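Local coordinates for vitamin B12-binding protein (Vibrio cholerae O395, PDB 5YSC) that binds vitamin B12 in the periplasm and probably delivers it to the BtuC subunits of the BtuCD importer, at residues D105-N117 and Q171-G183. Sequence-based numbering, arbitrary orientation.
Sequences DSQTKTLDEIADN and QGHWPSEVFSLCG
With CG anti to the backbone N (chi1 -170°), the Trp174 indole is carried over to the 105-117 segment, where Leu111, its CG anti to the carbonyl carbon (chi1 -73°), extends a methyl group to meet it. Leu111 CD2 lies at the edge of the indole, near its plane, 4.0 Å from Trp174 CH2. Ile114 reaches the same ring corner obliquely through CD1, and Lys109 O sits in the ring plane, 3.4 Å from Trp174 CE3. Pro175, joined to the tryptophan by a cis peptide, lays its CB over one indole face, while NE1 is hydrogen-bonded to Leu247 O. Leu111 CD1 packs against helix 176-181, 3.6 Å from Leu181 CD1, the two side chains crossing at about a right angle. Glu177 lies alongside Thr110, its OE2 3.2 Å from Thr110 CG2. Thr110 OG1 is turned instead to its own helix, accepting from Glu113 N, and Glu113 OE1 completes the capping box by taking Thr110 N as well as Lys109 N. Of two waters, one donates to Thr108 O and accepts from Trp174 N; the other donates to Lys109 O and to Gly172 O (2.8 Å each) and accepts from Glu177 N. The contact thus joins the two lobes of the periplasmic binding protein fold beside the cobalamin site: residues 108-111, which lead into helix 112-122, pack against residues 172-174 and helix 176-181. The apolar and carbonyl contacts at the benzo end of Trp174, Pro175 CB over one face and the NE1 bond at the pyrrole end probably limit the rotation of this pocket side chain, about 4 Å from the bound cyanocobalamin, while the waters bridge the lobes, pairing the Thr108 and Lys109 carbonyls with the Trp174 and Glu177 N-H groups.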
loop_
_atom_site.group_PDB
_atom_site.type_symbol
_atom_site.label_atom_id
_atom_site.label_comp_id
_atom_site.label_asym_id
_atom_site.label_seq_id
_atom_site.Cartn_x
_atom_site.Cartn_y
_atom_site.Cartn_z
ATOM N N ASP A 105 -1.663 14.368 -7.491
ATOM C CA ASP A 105 -0.944 13.118 -7.706
ATOM C C ASP A 105 -0.457 12.554 -6.373
ATOM O O ASP A 105 0.429 13.141 -5.740
ATOM C CB ASP A 105 0.254 13.340 -8.618
ATOM C CG ASP A 105 -0.135 13.605 -10.025
ATOM O OD1 ASP A 105 -0.905 12.795 -10.592
ATOM O OD2 ASP A 105 0.356 14.653 -10.536
ATOM N N SER A 106 -0.998 11.402 -5.966
ATOM C CA SER A 106 -0.545 10.752 -4.742
ATOM C C SER A 106 0.724 9.951 -4.987
ATOM O O SER A 106 0.689 8.923 -5.692
ATOM C CB SER A 106 -1.652 9.848 -4.214
ATOM O OG SER A 106 -1.261 9.192 -3.011
ATOM N N GLN A 107 1.800 10.314 -4.288
ATOM C CA GLN A 107 3.060 9.598 -4.391
ATOM C C GLN A 107 3.113 8.530 -3.298
ATOM O O GLN A 107 2.744 8.797 -2.148
ATOM C CB GLN A 107 4.251 10.545 -4.255
ATOM C CG GLN A 107 4.237 11.654 -5.283
ATOM C CD GLN A 107 4.733 11.159 -6.633
ATOM O OE1 GLN A 107 4.143 10.232 -7.235
ATOM N NE2 GLN A 107 5.840 11.749 -7.105
ATOM N N THR A 108 3.587 7.347 -3.668
ATOM C CA THR A 108 3.353 6.136 -2.887
ATOM C C THR A 108 4.600 5.255 -2.778
ATOM O O THR A 108 4.552 4.045 -3.015
ATOM C CB THR A 108 2.179 5.393 -3.538
ATOM O OG1 THR A 108 2.458 5.206 -4.933
ATOM C CG2 THR A 108 0.868 6.202 -3.405
ATOM N N LYS A 109 5.705 5.843 -2.329
ATOM C CA LYS A 109 6.945 5.086 -2.162
ATOM C C LYS A 109 7.465 4.963 -0.722
ATOM O O LYS A 109 7.964 3.918 -0.337
ATOM C CB LYS A 109 8.052 5.673 -3.035
ATOM C CG LYS A 109 9.308 4.824 -3.066
ATOM C CD LYS A 109 10.503 5.612 -3.549
ATOM C CE LYS A 109 11.166 4.930 -4.725
ATOM N NZ LYS A 109 10.193 4.163 -5.541
ATOM N N THR A 110 7.362 6.040 0.047
ATOM C CA THR A 110 7.901 6.093 1.399
ATOM C C THR A 110 6.784 6.213 2.427
ATOM O O THR A 110 5.659 6.599 2.115
ATOM C CB THR A 110 8.837 7.283 1.606
ATOM O OG1 THR A 110 8.077 8.478 1.684
ATOM C CG2 THR A 110 9.835 7.387 0.488
ATOM N N LEU A 111 7.156 5.944 3.689
ATOM C CA LEU A 111 6.206 6.075 4.798
ATOM C C LEU A 111 5.913 7.531 5.116
ATOM O O LEU A 111 4.779 7.898 5.402
ATOM C CB LEU A 111 6.749 5.371 6.044
ATOM C CG LEU A 111 6.691 3.850 5.947
ATOM C CD1 LEU A 111 7.660 3.261 6.920
ATOM C CD2 LEU A 111 5.238 3.321 6.197
ATOM N N ASP A 112 6.925 8.386 5.065
ATOM C CA ASP A 112 6.658 9.783 5.352
ATOM C C ASP A 112 5.730 10.396 4.305
ATOM O O ASP A 112 4.982 11.317 4.622
ATOM C CB ASP A 112 7.985 10.558 5.452
ATOM C CG ASP A 112 8.844 10.108 6.650
ATOM O OD1 ASP A 112 8.620 10.559 7.774
ATOM O OD2 ASP A 112 9.726 9.283 6.465
ATOM N N GLU A 113 5.733 9.871 3.073
ATOM C CA GLU A 113 4.838 10.378 2.039
ATOM C C GLU A 113 3.354 10.209 2.398
ATOM O O GLU A 113 2.491 10.926 1.870
ATOM C CB GLU A 113 5.142 9.688 0.698
ATOM C CG GLU A 113 6.333 10.352 -0.025
ATOM C CD GLU A 113 6.794 9.662 -1.296
ATOM O OE1 GLU A 113 6.459 8.494 -1.610
ATOM O OE2 GLU A 113 7.600 10.319 -1.991
ATOM N N ILE A 114 3.022 9.238 3.254
ATOM C CA ILE A 114 1.624 9.082 3.641
ATOM C C ILE A 114 1.171 10.315 4.397
ATOM O O ILE A 114 0.106 10.867 4.142
ATOM C CB ILE A 114 1.416 7.793 4.472
ATOM C CG1 ILE A 114 1.782 6.566 3.619
ATOM C CG2 ILE A 114 -0.020 7.692 4.945
ATOM C CD1 ILE A 114 1.838 5.267 4.367
ATOM N N ALA A 115 1.944 10.722 5.383
ATOM C CA ALA A 115 1.591 11.926 6.105
ATOM C C ALA A 115 1.605 13.139 5.176
ATOM O O ALA A 115 0.711 13.991 5.252
ATOM C CB ALA A 115 2.547 12.125 7.273
ATOM N N ASP A 116 2.583 13.201 4.271
ATOM C CA ASP A 116 2.639 14.303 3.308
ATOM C C ASP A 116 1.357 14.361 2.486
ATOM O O ASP A 116 0.810 15.439 2.233
ATOM C CB ASP A 116 3.841 14.150 2.354
ATOM C CG ASP A 116 5.199 14.200 3.035
ATOM O OD1 ASP A 116 5.350 14.713 4.171
ATOM O OD2 ASP A 116 6.137 13.714 2.374
ATOM N N ASN A 117 0.908 13.202 1.992
ATOM C CA ASN A 117 -0.362 13.124 1.268
ATOM C C ASN A 117 -1.532 13.697 2.076
ATOM O O ASN A 117 -2.348 14.455 1.553
ATOM C CB ASN A 117 -0.679 11.664 0.908
ATOM C CG ASN A 117 -0.164 11.246 -0.440
ATOM O OD1 ASN A 117 -0.847 11.427 -1.466
ATOM N ND2 ASN A 117 0.944 10.550 -0.442
ATOM N N GLN A 171 12.937 -3.279 -6.546
ATOM C CA GLN A 171 13.343 -1.916 -6.872
ATOM C C GLN A 171 12.882 -0.876 -5.864
ATOM O O GLN A 171 12.784 0.318 -6.202
ATOM C CB GLN A 171 12.850 -1.511 -8.271
ATOM C CG GLN A 171 13.305 -2.430 -9.360
ATOM C CD GLN A 171 12.922 -1.920 -10.727
ATOM O OE1 GLN A 171 12.257 -0.891 -10.859
ATOM N NE2 GLN A 171 13.330 -2.643 -11.754
ATOM N N GLY A 172 12.620 -1.284 -4.617
ATOM C CA GLY A 172 12.227 -0.331 -3.605
ATOM C C GLY A 172 10.790 0.130 -3.717
ATOM O O GLY A 172 10.393 0.994 -2.953
ATOM N N HIS A 173 10.035 -0.372 -4.690
ATOM C CA HIS A 173 8.661 0.051 -4.874
ATOM C C HIS A 173 7.789 -0.455 -3.735
ATOM O O HIS A 173 8.127 -1.424 -3.026
ATOM C CB HIS A 173 8.118 -0.457 -6.200
ATOM C CG HIS A 173 8.675 0.296 -7.368
ATOM N ND1 HIS A 173 7.884 0.855 -8.345
ATOM C CD2 HIS A 173 9.949 0.613 -7.684
ATOM C CE1 HIS A 173 8.648 1.463 -9.235
ATOM N NE2 HIS A 173 9.912 1.325 -8.865
ATOM N N TRP A 174 6.642 0.194 -3.595
ATOM C CA TRP A 174 5.761 -0.087 -2.475
ATOM C C TRP A 174 5.324 -1.551 -2.468
ATOM O O TRP A 174 4.930 -2.092 -3.500
ATOM C CB TRP A 174 4.550 0.821 -2.548
ATOM C CG TRP A 174 3.753 0.732 -1.311
ATOM C CD1 TRP A 174 2.645 -0.043 -1.079
ATOM C CD2 TRP A 174 4.030 1.425 -0.096
ATOM N NE1 TRP A 174 2.233 0.125 0.225
ATOM C CE2 TRP A 174 3.056 1.036 0.837
ATOM C CE3 TRP A 174 5.012 2.337 0.304
ATOM C CZ2 TRP A 174 3.046 1.526 2.144
ATOM C CZ3 TRP A 174 4.977 2.830 1.597
ATOM C CH2 TRP A 174 4.005 2.417 2.496
ATOM N N PRO A 175 5.301 -2.210 -1.293
ATOM C CA PRO A 175 5.561 -1.770 0.076
ATOM C C PRO A 175 6.972 -2.028 0.608
ATOM O O PRO A 175 7.172 -2.228 1.836
ATOM C CB PRO A 175 4.557 -2.593 0.856
ATOM C CG PRO A 175 4.521 -3.872 0.144
ATOM C CD PRO A 175 4.610 -3.503 -1.314
ATOM N N SER A 176 7.971 -1.944 -0.275
ATOM C CA SER A 176 9.346 -2.226 0.156
ATOM C C SER A 176 9.741 -1.453 1.415
ATOM O O SER A 176 10.368 -2.006 2.332
ATOM C CB SER A 176 10.331 -1.902 -0.981
ATOM O OG SER A 176 10.167 -2.821 -2.043
ATOM N N GLU A 177 9.390 -0.175 1.474
ATOM C CA GLU A 177 9.779 0.706 2.562
ATOM C C GLU A 177 9.217 0.267 3.917
ATOM O O GLU A 177 9.795 0.567 4.961
ATOM C CB GLU A 177 9.286 2.098 2.212
ATOM C CG GLU A 177 9.973 3.180 2.879
ATOM C CD GLU A 177 11.121 3.654 2.073
ATOM O OE1 GLU A 177 11.843 2.781 1.547
ATOM O OE2 GLU A 177 11.267 4.885 1.934
ATOM N N VAL A 178 8.066 -0.391 3.934
ATOM C CA VAL A 178 7.546 -0.901 5.202
ATOM C C VAL A 178 8.541 -1.874 5.825
ATOM O O VAL A 178 8.844 -1.803 7.028
ATOM C CB VAL A 178 6.188 -1.584 4.980
ATOM C CG1 VAL A 178 5.748 -2.256 6.248
ATOM C CG2 VAL A 178 5.156 -0.541 4.488
ATOM N N PHE A 179 9.006 -2.843 5.020
ATOM C CA PHE A 179 9.960 -3.842 5.483
ATOM C C PHE A 179 11.283 -3.195 5.877
ATOM O O PHE A 179 11.870 -3.541 6.905
ATOM C CB PHE A 179 10.158 -4.902 4.395
ATOM C CG PHE A 179 8.914 -5.649 4.049
ATOM C CD1 PHE A 179 8.539 -6.772 4.787
ATOM C CD2 PHE A 179 8.086 -5.224 3.018
ATOM C CE1 PHE A 179 7.382 -7.474 4.490
ATOM C CE2 PHE A 179 6.939 -5.931 2.715
ATOM C CZ PHE A 179 6.574 -7.059 3.484
ATOM N N SER A 180 11.740 -2.208 5.104
ATOM C CA SER A 180 13.070 -1.632 5.344
ATOM C C SER A 180 13.166 -0.929 6.691
ATOM O O SER A 180 14.242 -0.914 7.296
ATOM C CB SER A 180 13.443 -0.652 4.218
ATOM O OG SER A 180 13.385 -1.299 2.977
ATOM N N LEU A 181 12.074 -0.328 7.179
ATOM C CA LEU A 181 12.097 0.288 8.499
ATOM C C LEU A 181 12.593 -0.705 9.559
ATOM O O LEU A 181 13.320 -0.319 10.488
ATOM C CB LEU A 181 10.700 0.808 8.840
ATOM C CG LEU A 181 10.496 1.619 10.113
ATOM C CD1 LEU A 181 9.274 2.517 9.997
ATOM C CD2 LEU A 181 10.370 0.732 11.355
ATOM N N CYS A 182 12.196 -1.976 9.437
ATOM C CA CYS A 182 12.458 -3.022 10.421
ATOM C C CYS A 182 13.791 -3.716 10.172
ATOM O O CYS A 182 14.073 -4.735 10.811
ATOM C CB CYS A 182 11.330 -4.082 10.400
ATOM S SG CYS A 182 9.564 -3.495 10.269
ATOM N N GLY A 183 14.603 -3.195 9.253
ATOM C CA GLY A 183 15.808 -3.859 8.815
ATOM C C GLY A 183 15.596 -4.902 7.741
ATOM O O GLY A 183 16.546 -5.593 7.366
HETATM O O HOH W 1 6.398 2.719 -5.132
HETATM O O HOH W 2 8.463 1.239 -0.959
#